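Local coordinates for Dbv8 protein (Nonomuraea, PDB 4MFZ) that probably transfers long aliphatic acyl chains from acyl-CoA to an amino group of a glycopeptide antibiotic, and binds decanoyl-CoA in a GNAT-type domain, at residues A[309-312]-A[316-319]; A[257-262]-A[280-285]; A[72-77]-A[169-174]. All coordinates share one frame; numbering follows the deposited sequence.

Contacts 1 and 2 both belong to the GNAT-like C-terminal domain and both hold residues of the decanoyl-CoA pocket, whereas contact 3 lies in the helical N-terminal domain, its centre about 33 Å from that of contact 2. None of the three touches another. Contact 1 is a surface contact, a loop laid near the start of helix 314-324, where a carboxylate takes a backbone amide and a lysine chain passes loop carbonyls. Contact 2 is partly buried and apolar between its segments, two of its touching residues, Leu259 and Trp280, also lining the acyl chain. Contact 3, also partly buried, instead joins two helices through one arginine and two carboxylates.

Contact 1 (A[309-312]-A[316-319]); sequences LPQR and EKAV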
loop_
_atom_site.group_PDB
_atom_site.type_symbol
_atom_site.label_atom_id
_atom_site.label_comp_id
_atom_site.label_asym_id
_atom_site.label_seq_id
_atom_site.Cartn_x
_atom_site.Cartn_y
_atom_site.Cartn_z
ATOM N N LEU A 309 -6.950 16.074 19.306
ATOM C CA LEU A 309 -6.492 16.076 17.895
ATOM C C LEU A 309 -6.100 17.476 17.388
ATOM O O LEU A 309 -6.629 18.482 17.873
ATOM C CB LEU A 309 -7.543 15.467 16.962
ATOM C CG LEU A 309 -7.626 13.961 16.679
ATOM C CD1 LEU A 309 -6.372 13.172 17.057
ATOM C CD2 LEU A 309 -8.868 13.360 17.314
ATOM N N PRO A 310 -5.162 17.546 16.414
ATOM C CA PRO A 310 -4.839 18.870 15.856
ATOM C C PRO A 310 -6.050 19.517 15.163
ATOM O O PRO A 310 -6.897 18.812 14.591
ATOM C CB PRO A 310 -3.711 18.579 14.859
ATOM C CG PRO A 310 -3.795 17.109 14.593
ATOM C CD PRO A 310 -4.293 16.488 15.863
ATOM N N GLN A 311 -6.141 20.843 15.254
ATOM C CA GLN A 311 -7.279 21.575 14.711
ATOM C C GLN A 311 -6.832 22.765 13.851
ATOM O O GLN A 311 -7.387 23.855 13.987
ATOM C CB GLN A 311 -8.164 22.089 15.848
ATOM C CG GLN A 311 -8.885 21.015 16.626
ATOM C CD GLN A 311 -10.038 20.431 15.835
ATOM O OE1 GLN A 311 -9.882 19.425 15.124
ATOM N NE2 GLN A 311 -11.196 21.065 15.937
ATOM N N ARG A 312 -5.834 22.564 12.988
ATOM C CA ARG A 312 -5.358 23.610 12.061
ATOM C C ARG A 312 -6.202 23.810 10.797
ATOM O O ARG A 312 -6.654 24.909 10.521
ATOM C CB ARG A 312 -3.917 23.343 11.631
ATOM C CG ARG A 312 -2.884 23.830 12.613
ATOM C CD ARG A 312 -2.750 25.346 12.562
ATOM N NE ARG A 312 -1.678 25.760 13.462
ATOM C CZ ARG A 312 -0.398 25.857 13.117
ATOM N NH1 ARG A 312 -0.007 25.601 11.871
ATOM N NH2 ARG A 312 0.490 26.221 14.031
ATOM N N GLU A 316 -9.715 19.347 9.420
ATOM C CA GLU A 316 -9.486 18.850 10.790
ATOM C C GLU A 316 -10.585 19.333 11.739
ATOM O O GLU A 316 -11.150 18.531 12.522
ATOM C CB GLU A 316 -8.100 19.267 11.314
ATOM C CG GLU A 316 -6.930 18.682 10.533
ATOM C CD GLU A 316 -5.583 19.278 10.917
ATOM O OE1 GLU A 316 -5.502 20.432 11.424
ATOM O OE2 GLU A 316 -4.573 18.582 10.695
ATOM N N LYS A 317 -10.899 20.631 11.644
ATOM C CA LYS A 317 -11.973 21.250 12.421
ATOM C C LYS A 317 -13.301 20.548 12.118
ATOM O O LYS A 317 -13.977 20.086 13.048
ATOM C CB LYS A 317 -12.062 22.761 12.119
ATOM C CG LYS A 317 -10.986 23.599 12.800
ATOM C CD LYS A 317 -11.095 25.055 12.381
ATOM C CE LYS A 317 -9.742 25.755 12.453
ATOM N NZ LYS A 317 -9.858 27.228 12.219
ATOM N N ALA A 318 -13.627 20.441 10.821
ATOM C CA ALA A 318 -14.848 19.774 10.327
ATOM C C ALA A 318 -15.019 18.339 10.813
ATOM O O ALA A 318 -16.115 17.960 11.218
ATOM C CB ALA A 318 -14.901 19.777 8.803
ATOM N N VAL A 319 -13.964 17.534 10.705
ATOM C CA VAL A 319 -14.074 16.134 11.098
ATOM C C VAL A 319 -14.485 16.046 12.569
ATOM O O VAL A 319 -15.497 15.422 12.891
ATOM C CB VAL A 319 -12.781 15.334 10.816
ATOM C CG1 VAL A 319 -12.850 13.967 11.473
ATOM C CG2 VAL A 319 -12.577 15.178 9.315
HETATM O O HOH W 1 -8.384 26.618 9.251
#
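Glu316 turns its side chain back toward the loop 309-312 that leads into its own helix, and its OE1 accepts a weak hydrogen bond from Arg312 N at 2.7 Å, strongly bent at 123°. The same oxygen also receives the backbone N of Ser313, so two successive amides of the incoming chain converge on one carboxylate oxygen. CG of Glu316 stands beside the backbone N (chi1 -63°), which sends the extended chain to the loop amides. This is the tighter part of the contact. Glu316 CB lies 3.5 Å from Pro310 O, and Glu316 OE1 also comes within 3.3 Å of Arg312 CB. Beside it Gln311, whose first bonds lead off the helix, folds back through a bend at chi2 (-74°), which lays its terminal amide along the backbone of Glu316 and Lys317. The Lys317 side faces solvent and is held less firmly. Its extended chain runs past two carbonyls of the loop, Lys317 CE 3.4 Å from Gln311 O and 3.7 Å from Arg312 O. Beyond CE a water donates to Arg312 O at 2.7 Å and accepts a weak, long bond from Lys317 NZ, bridging loop and helix. Glu316 belongs to the decanoyl-CoA pocket, its side chain about 4 Å from the ligand, so the contact lies beside the bound acyl donor. The loop is the last part of the connection from helix 291-299 to helix 314-324: Leu309 and Pro310 pack on Phe299, Val319 rests on Ile294 and Phe299 of the same helix, and Ala318 meets Tyr266 in a loop.

Contact 2 (A[257-262]-A[280-285]); sequences WLLDPQ and WTLLDS. With MFK (decanoyl-CoA), chain B.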
loop_
_atom_site.group_PDB
_atom_site.type_symbol
_atom_site.label_atom_id
_atom_site.label_comp_id
_atom_site.label_asym_id
_atom_site.label_seq_id
_atom_site.Cartn_x
_atom_site.Cartn_y
_atom_site.Cartn_z
ATOM N N TRP A 257 -13.582 8.240 1.792
ATOM C CA TRP A 257 -14.181 9.356 2.532
ATOM C C TRP A 257 -14.270 10.600 1.697
ATOM O O TRP A 257 -15.159 11.411 1.900
ATOM C CB TRP A 257 -13.380 9.617 3.797
ATOM C CG TRP A 257 -12.015 10.155 3.510
ATOM C CD1 TRP A 257 -10.858 9.432 3.257
ATOM C CD2 TRP A 257 -11.625 11.572 3.379
ATOM N NE1 TRP A 257 -9.816 10.276 2.988
ATOM C CE2 TRP A 257 -10.197 11.570 3.069
ATOM C CE3 TRP A 257 -12.284 12.787 3.521
ATOM C CZ2 TRP A 257 -9.471 12.747 2.913
ATOM C CZ3 TRP A 257 -11.544 13.977 3.342
ATOM C CH2 TRP A 257 -10.174 13.949 3.040
ATOM N N LEU A 258 -13.360 10.739 0.731
ATOM C CA LEU A 258 -13.268 11.911 -0.176
ATOM C C LEU A 258 -14.490 12.096 -1.053
ATOM O O LEU A 258 -14.666 13.157 -1.646
ATOM C CB LEU A 258 -12.079 11.742 -1.134
ATOM C CG LEU A 258 -10.641 11.811 -0.623
ATOM C CD1 LEU A 258 -9.741 11.208 -1.677
ATOM C CD2 LEU A 258 -10.241 13.259 -0.368
ATOM N N LEU A 259 -15.300 11.048 -1.191
ATOM C CA LEU A 259 -16.475 11.138 -2.059
ATOM C C LEU A 259 -17.799 11.341 -1.304
ATOM O O LEU A 259 -18.864 11.322 -1.910
ATOM C CB LEU A 259 -16.568 9.907 -2.962
ATOM C CG LEU A 259 -15.393 9.612 -3.892
ATOM C CD1 LEU A 259 -15.569 8.242 -4.543
ATOM C CD2 LEU A 259 -15.246 10.704 -4.947
ATOM N N ASP A 260 -17.720 11.514 0.016
ATOM C CA ASP A 260 -18.887 11.763 0.866
ATOM C C ASP A 260 -19.489 13.130 0.542
ATOM O O ASP A 260 -18.799 14.156 0.723
ATOM C CB ASP A 260 -18.447 11.745 2.330
ATOM C CG ASP A 260 -19.615 11.826 3.317
ATOM O OD1 ASP A 260 -20.757 12.192 2.915
ATOM O OD2 ASP A 260 -19.382 11.498 4.513
ATOM N N PRO A 261 -20.767 13.163 0.088
ATOM C CA PRO A 261 -21.377 14.480 -0.215
ATOM C C PRO A 261 -21.278 15.503 0.934
ATOM O O PRO A 261 -21.163 16.709 0.663
ATOM C CB PRO A 261 -22.850 14.147 -0.505
ATOM C CG PRO A 261 -22.806 12.714 -1.007
ATOM C CD PRO A 261 -21.641 12.036 -0.306
ATOM N N GLN A 262 -21.317 15.035 2.184
ATOM C CA GLN A 262 -21.270 15.919 3.386
ATOM C C GLN A 262 -20.063 16.881 3.482
ATOM O O GLN A 262 -20.096 17.867 4.225
ATOM C CB GLN A 262 -21.298 15.073 4.665
ATOM C CG GLN A 262 -22.509 14.170 4.784
ATOM C CD GLN A 262 -22.521 13.409 6.095
ATOM O OE1 GLN A 262 -21.787 12.425 6.279
ATOM N NE2 GLN A 262 -23.345 13.868 7.020
ATOM N N TRP A 280 -16.313 12.350 -11.097
ATOM C CA TRP A 280 -16.587 10.977 -10.672
ATOM C C TRP A 280 -18.060 10.731 -10.613
ATOM O O TRP A 280 -18.815 11.603 -10.231
ATOM C CB TRP A 280 -15.965 10.744 -9.300
ATOM C CG TRP A 280 -14.474 10.529 -9.365
ATOM C CD1 TRP A 280 -13.478 11.465 -9.685
ATOM C CD2 TRP A 280 -13.759 9.270 -9.135
ATOM N NE1 TRP A 280 -12.238 10.883 -9.660
ATOM C CE2 TRP A 280 -12.335 9.567 -9.325
ATOM C CE3 TRP A 280 -14.146 7.975 -8.782
ATOM C CZ2 TRP A 280 -11.359 8.594 -9.178
ATOM C CZ3 TRP A 280 -13.153 7.003 -8.630
ATOM C CH2 TRP A 280 -11.790 7.304 -8.828
ATOM N N THR A 281 -18.492 9.526 -10.969
ATOM C CA THR A 281 -19.895 9.176 -10.796
ATOM C C THR A 281 -20.110 8.255 -9.590
ATOM O O THR A 281 -19.469 7.227 -9.481
ATOM C CB THR A 281 -20.516 8.576 -12.073
ATOM O OG1 THR A 281 -21.384 7.507 -11.691
ATOM C CG2 THR A 281 -19.485 8.049 -13.044
ATOM N N LEU A 282 -20.991 8.643 -8.667
ATOM C CA LEU A 282 -21.196 7.879 -7.435
ATOM C C LEU A 282 -22.047 6.631 -7.666
ATOM O O LEU A 282 -23.110 6.704 -8.258
ATOM C CB LEU A 282 -21.802 8.772 -6.332
ATOM C CG LEU A 282 -20.948 9.995 -5.914
ATOM C CD1 LEU A 282 -21.615 10.813 -4.822
ATOM C CD2 LEU A 282 -19.542 9.596 -5.478
ATOM N N LEU A 283 -21.562 5.474 -7.230
ATOM C CA LEU A 283 -22.380 4.271 -7.253
ATOM C C LEU A 283 -23.410 4.340 -6.113
ATOM O O LEU A 283 -23.084 4.753 -4.988
ATOM C CB LEU A 283 -21.507 3.009 -7.147
ATOM C CG LEU A 283 -20.395 2.782 -8.198
ATOM C CD1 LEU A 283 -19.406 1.722 -7.721
ATOM C CD2 LEU A 283 -20.931 2.427 -9.584
ATOM N N ASP A 284 -24.657 3.976 -6.400
ATOM C CA ASP A 284 -25.649 3.837 -5.329
ATOM C C ASP A 284 -25.540 2.455 -4.711
ATOM O O ASP A 284 -25.679 1.445 -5.407
ATOM C CB ASP A 284 -27.075 4.057 -5.831
ATOM C CG ASP A 284 -27.275 5.423 -6.435
ATOM O OD1 ASP A 284 -26.814 6.423 -5.833
ATOM O OD2 ASP A 284 -27.892 5.491 -7.520
ATOM N N SER A 285 -25.284 2.413 -3.410
ATOM C CA SER A 285 -25.192 1.152 -2.691
ATOM C C SER A 285 -25.385 1.396 -1.205
ATOM O O SER A 285 -25.383 2.549 -0.749
ATOM C CB SER A 285 -23.847 0.466 -2.962
ATOM O OG SER A 285 -22.779 1.281 -2.527
HETATM C CCG MFK B . -10.694 14.390 -5.581
HETATM C CCF MFK B . -11.145 13.572 -6.790
HETATM C CCE MFK B . -10.684 12.140 -6.626
HETATM C CCD MFK B . -11.664 11.425 -5.729
HETATM C CCC MFK B . -11.552 9.938 -6.001
HETATM C CCB MFK B . -11.058 9.224 -4.766
HETATM C CCA MFK B . -11.300 7.739 -4.971
HETATM C CBZ MFK B . -9.947 7.048 -5.038
HETATM C CAK MFK B . -9.769 6.169 -3.815
HETATM C CAJ MFK B . -8.581 6.671 -2.983
HETATM O OAL MFK B . -7.582 7.177 -3.505
HETATM S SAI MFK B . -8.782 6.424 -1.261
HETATM C CAH MFK B . -7.265 7.203 -0.563
HETATM C CAG MFK B . -7.312 8.734 -0.618
HETATM N NAF MFK B . -6.012 9.215 -0.121
HETATM C CAE MFK B . -5.887 10.011 0.956
HETATM O OAM MFK B . -6.836 10.455 1.599
HETATM C CAD MFK B . -4.435 10.386 1.320
HETATM C CAC MFK B . -4.429 11.482 2.403
HETATM N NAB MFK B . -5.180 12.671 1.951
HETATM C CAA MFK B . -4.501 13.705 1.433
HETATM O OAO MFK B . -3.267 13.705 1.310
HETATM C CAN MFK B . -5.326 14.935 1.026
HETATM O OAU MFK B . -6.667 14.857 1.561
HETATM C CAP MFK B . -5.355 15.175 -0.500
HETATM C CAR MFK B . -5.915 13.946 -1.200
HETATM C CAS MFK B . -3.974 15.464 -1.080
HETATM C CAQ MFK B . -6.260 16.368 -0.793
HETATM O OAT MFK B . -5.728 17.488 -0.118
HETATM P PAV MFK B . -5.893 18.993 -0.671
HETATM O OAX MFK B . -5.471 19.091 -2.077
HETATM O OAW MFK B . -5.277 19.912 0.331
HETATM O OAY MFK B . -7.499 19.055 -0.581
HETATM P PAZ MFK B . -8.428 20.363 -0.556
HETATM O OBA MFK B . -9.880 19.842 -0.886
HETATM O OBB MFK B . -8.011 21.420 -1.501
HETATM O "O5'" MFK B . -8.563 20.761 0.998
HETATM C "C5'" MFK B . -9.352 21.833 1.463
HETATM C "C4'" MFK B . -9.136 21.937 2.977
HETATM O "O4'" MFK B . -9.054 20.640 3.686
HETATM C "C3'" MFK B . -7.820 22.607 3.294
HETATM O "O3'" MFK B . -7.985 23.298 4.532
HETATM P PBV MFK B . -7.421 24.813 4.656
HETATM O OBW MFK B . -5.855 24.581 4.724
HETATM O OBY MFK B . -7.988 25.321 6.092
HETATM O OBX MFK B . -7.690 25.696 3.524
HETATM C "C2'" MFK B . -6.897 21.395 3.452
HETATM O "O2'" MFK B . -5.707 21.673 4.165
HETATM C "C1'" MFK B . -7.748 20.460 4.256
HETATM N N9 MFK B . -7.311 19.050 4.082
HETATM C C8 MFK B . -7.520 18.279 3.008
HETATM N N7 MFK B . -6.981 17.078 3.256
HETATM C C5 MFK B . -6.490 17.090 4.504
HETATM C C4 MFK B . -6.697 18.313 5.002
HETATM N N3 MFK B . -6.339 18.606 6.261
HETATM C C2 MFK B . -5.590 17.687 7.156
HETATM N N1 MFK B . -5.416 16.379 6.492
HETATM C C6 MFK B . -5.866 16.153 5.249
HETATM N N6 MFK B . -5.688 14.951 4.706
#
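Leu259 and Leu282 mark the closest approach of the two backbones, 7.9 Å between their CA atoms, with the 3-10 turn 257-259 on one side and the edge strand 281-289 on the other. Asp260 N bonds to Trp257 O to close that turn, and Asp260 OD1 then accepts from Gln262 N at 3.0 Å in an Asx turn. Strand 281-289 makes its backbone bonds with 330-337, leaving side chains to fill the gap to 257-262. Leu259 CB meets Leu282 CD2 at 3.9 Å, while Leu259 CD2 sits 4.4 Å from Trp280 CB; Pro261 adds a marginal touch on Leu282. Leu259 CD2 also lies 3.7 Å from CCD of the decanoyl chain, which passes over one face of the Trp280 indole, CCC 3.4 Å above the plane, toward the rim. Trp280 NE1 bonds to Tyr229 OH, which should help fix the ring's rotation. Trp257, its CG between the backbone N and the carbonyl carbon (chi1 68°), holds NE1 at the pantetheine carbonyl OAM (3.3 Å, 147°), near the indole plane. Within these segments the one hydrogen bond to the ligand thus goes to the pantetheine, while the acyl tail meets a nonpolar wall suited to the long aliphatic chain bound here.

Contact 3 (A[72-77]-A[169-174]); sequences APDVEE and IHRRKY
Arg171 grips Asp74 side-on with two nitrogens: NE donates to OD2 of Asp74 at 2.9 Å (162°), and Arg171 NH2 reaches Asp74 OD1 at 3.0 Å. Both oxygens lie near the guanidinium plane, yet the two flat groups are turned 44° apart, so NH2 meets OD1 from above the carboxylate. A second salt bridge joins Arg171 NH2 to Glu77 OE1 at 3.0 Å, again at the guanidinium edge. The hydroxyl of Tyr129 hydrogen-bonds both Asp74 OD1 and Glu77 OE1, which ties the two acids together and probably steadies them for the arginine. The arginine chain starts extended, CG opposite the backbone N, and a bend at chi3 (-66°) turns the guanidinium to present NE and NH2. This salt-bridge network links helices 72-81 and 162-174 of the helical N-terminal domain; Asp74 and Glu77, three residues apart, present their acids on one face of the first helix. The segment axes stay 11.5 Å apart, so Arg171 spans the gap, and only 156 Å² is buried. Pro73 brings its ring obliquely to the guanidinium, CG 4.1 Å from Arg171 NE. Farther along helix 162-174, Lys173 forms a salt bridge with Glu296 of helix 291-299, in the C-terminal domain.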
loop_
_atom_site.group_PDB
_atom_site.type_symbol
_atom_site.label_atom_id
_atom_site.label_comp_id
_atom_site.label_asym_id
_atom_site.label_seq_id
_atom_site.Cartn_x
_atom_site.Cartn_y
_atom_site.Cartn_z
ATOM N N ALA A 72 14.793 8.236 8.353
ATOM C CA ALA A 72 16.082 7.924 9.022
ATOM C C ALA A 72 16.046 7.071 10.306
ATOM O O ALA A 72 16.885 6.158 10.447
ATOM C CB ALA A 72 16.905 9.200 9.252
ATOM N N PRO A 73 15.112 7.356 11.249
ATOM C CA PRO A 73 15.098 6.478 12.441
ATOM C C PRO A 73 14.833 5.001 12.065
ATOM O O PRO A 73 15.409 4.074 12.669
ATOM C CB PRO A 73 13.950 7.043 13.296
ATOM C CG PRO A 73 13.055 7.736 12.316
ATOM C CD PRO A 73 13.960 8.279 11.232
ATOM N N ASP A 74 13.997 4.787 11.049
ATOM C CA ASP A 74 13.666 3.430 10.632
ATOM C C ASP A 74 14.785 2.767 9.857
ATOM O O ASP A 74 15.027 1.584 10.047
ATOM C CB ASP A 74 12.364 3.411 9.849
ATOM C CG ASP A 74 11.176 3.768 10.716
ATOM O OD1 ASP A 74 10.626 2.875 11.383
ATOM O OD2 ASP A 74 10.798 4.949 10.727
ATOM N N VAL A 75 15.470 3.534 9.009
ATOM C CA VAL A 75 16.564 3.011 8.219
ATOM C C VAL A 75 17.547 2.242 9.111
ATOM O O VAL A 75 17.836 1.066 8.862
ATOM C CB VAL A 75 17.275 4.122 7.425
ATOM C CG1 VAL A 75 18.608 3.645 6.871
ATOM C CG2 VAL A 75 16.395 4.594 6.282
ATOM N N GLU A 76 18.030 2.903 10.162
ATOM C CA GLU A 76 18.977 2.297 11.088
ATOM C C GLU A 76 18.439 1.032 11.785
ATOM O O GLU A 76 19.158 0.028 11.902
ATOM C CB GLU A 76 19.479 3.332 12.102
ATOM C CG GLU A 76 20.356 4.425 11.487
ATOM C CD GLU A 76 21.338 3.922 10.425
ATOM O OE1 GLU A 76 22.139 3.011 10.682
ATOM O OE2 GLU A 76 21.335 4.453 9.306
ATOM N N GLU A 77 17.180 1.078 12.229
ATOM C CA GLU A 77 16.549 -0.110 12.815
ATOM C C GLU A 77 16.460 -1.263 11.806
ATOM O O GLU A 77 16.812 -2.402 12.135
ATOM C CB GLU A 77 15.158 0.195 13.352
ATOM C CG GLU A 77 15.114 1.236 14.450
ATOM C CD GLU A 77 13.835 1.146 15.275
ATOM O OE1 GLU A 77 12.709 1.166 14.710
ATOM O OE2 GLU A 77 13.956 1.045 16.514
ATOM N N ILE A 169 4.019 6.049 7.585
ATOM C CA ILE A 169 2.665 6.059 8.117
ATOM C C ILE A 169 2.570 5.236 9.396
ATOM O O ILE A 169 1.899 5.650 10.364
ATOM C CB ILE A 169 1.650 5.542 7.099
ATOM C CG1 ILE A 169 1.413 6.610 6.021
ATOM C CG2 ILE A 169 0.358 5.141 7.792
ATOM C CD1 ILE A 169 0.714 6.062 4.784
ATOM N N HIS A 170 3.249 4.089 9.420
ATOM C CA HIS A 170 3.222 3.256 10.634
ATOM C C HIS A 170 3.770 4.011 11.829
ATOM O O HIS A 170 3.132 4.039 12.879
ATOM C CB HIS A 170 3.928 1.915 10.438
ATOM C CG HIS A 170 3.690 0.931 11.562
ATOM N ND1 HIS A 170 4.345 1.005 12.742
ATOM C CD2 HIS A 170 2.852 -0.183 11.648
ATOM C CE1 HIS A 170 3.942 -0.007 13.546
ATOM N NE2 HIS A 170 3.030 -0.732 12.879
ATOM N N ARG A 171 4.922 4.655 11.669
ATOM C CA ARG A 171 5.526 5.376 12.770
ATOM C C ARG A 171 4.684 6.606 13.151
ATOM O O ARG A 171 4.656 7.008 14.311
ATOM C CB ARG A 171 6.962 5.787 12.445
ATOM C CG ARG A 171 7.667 6.439 13.646
ATOM C CD ARG A 171 9.175 6.595 13.489
ATOM N NE ARG A 171 9.883 5.307 13.434
ATOM C CZ ARG A 171 10.158 4.540 14.490
ATOM N NH1 ARG A 171 9.794 4.905 15.711
ATOM N NH2 ARG A 171 10.812 3.398 14.326
ATOM N N ARG A 172 4.015 7.204 12.171
ATOM C CA ARG A 172 3.191 8.375 12.426
ATOM C C ARG A 172 1.954 7.965 13.215
ATOM O O ARG A 172 1.590 8.624 14.167
ATOM C CB ARG A 172 2.816 9.089 11.117
ATOM C CG ARG A 172 2.013 10.360 11.325
ATOM C CD ARG A 172 1.669 11.063 10.020
ATOM N NE ARG A 172 0.233 11.352 9.988
ATOM C CZ ARG A 172 -0.343 12.380 9.361
ATOM N NH1 ARG A 172 0.400 13.268 8.706
ATOM N NH2 ARG A 172 -1.670 12.532 9.410
ATOM N N LYS A 173 1.323 6.864 12.833
ATOM C CA LYS A 173 0.151 6.385 13.549
ATOM C C LYS A 173 0.453 5.823 14.957
ATOM O O LYS A 173 -0.215 6.208 15.930
ATOM C CB LYS A 173 -0.631 5.394 12.686
ATOM C CG LYS A 173 -1.785 4.720 13.401
ATOM C CD LYS A 173 -2.671 3.955 12.428
ATOM C CE LYS A 173 -3.912 3.425 13.148
ATOM N NZ LYS A 173 -4.936 2.865 12.221
ATOM N N TYR A 174 1.470 4.964 15.072
ATOM C CA TYR A 174 1.744 4.221 16.333
ATOM C C TYR A 174 2.920 4.720 17.194
ATOM O O TYR A 174 3.058 4.318 18.348
ATOM C CB TYR A 174 1.903 2.709 16.082
ATOM C CG TYR A 174 0.702 2.084 15.412
ATOM C CD1 TYR A 174 -0.470 1.818 16.118
ATOM C CD2 TYR A 174 0.737 1.784 14.049
ATOM C CE1 TYR A 174 -1.576 1.259 15.474
ATOM C CE2 TYR A 174 -0.354 1.229 13.407
ATOM C CZ TYR A 174 -1.501 0.973 14.119
ATOM O OH TYR A 174 -2.559 0.444 13.440
#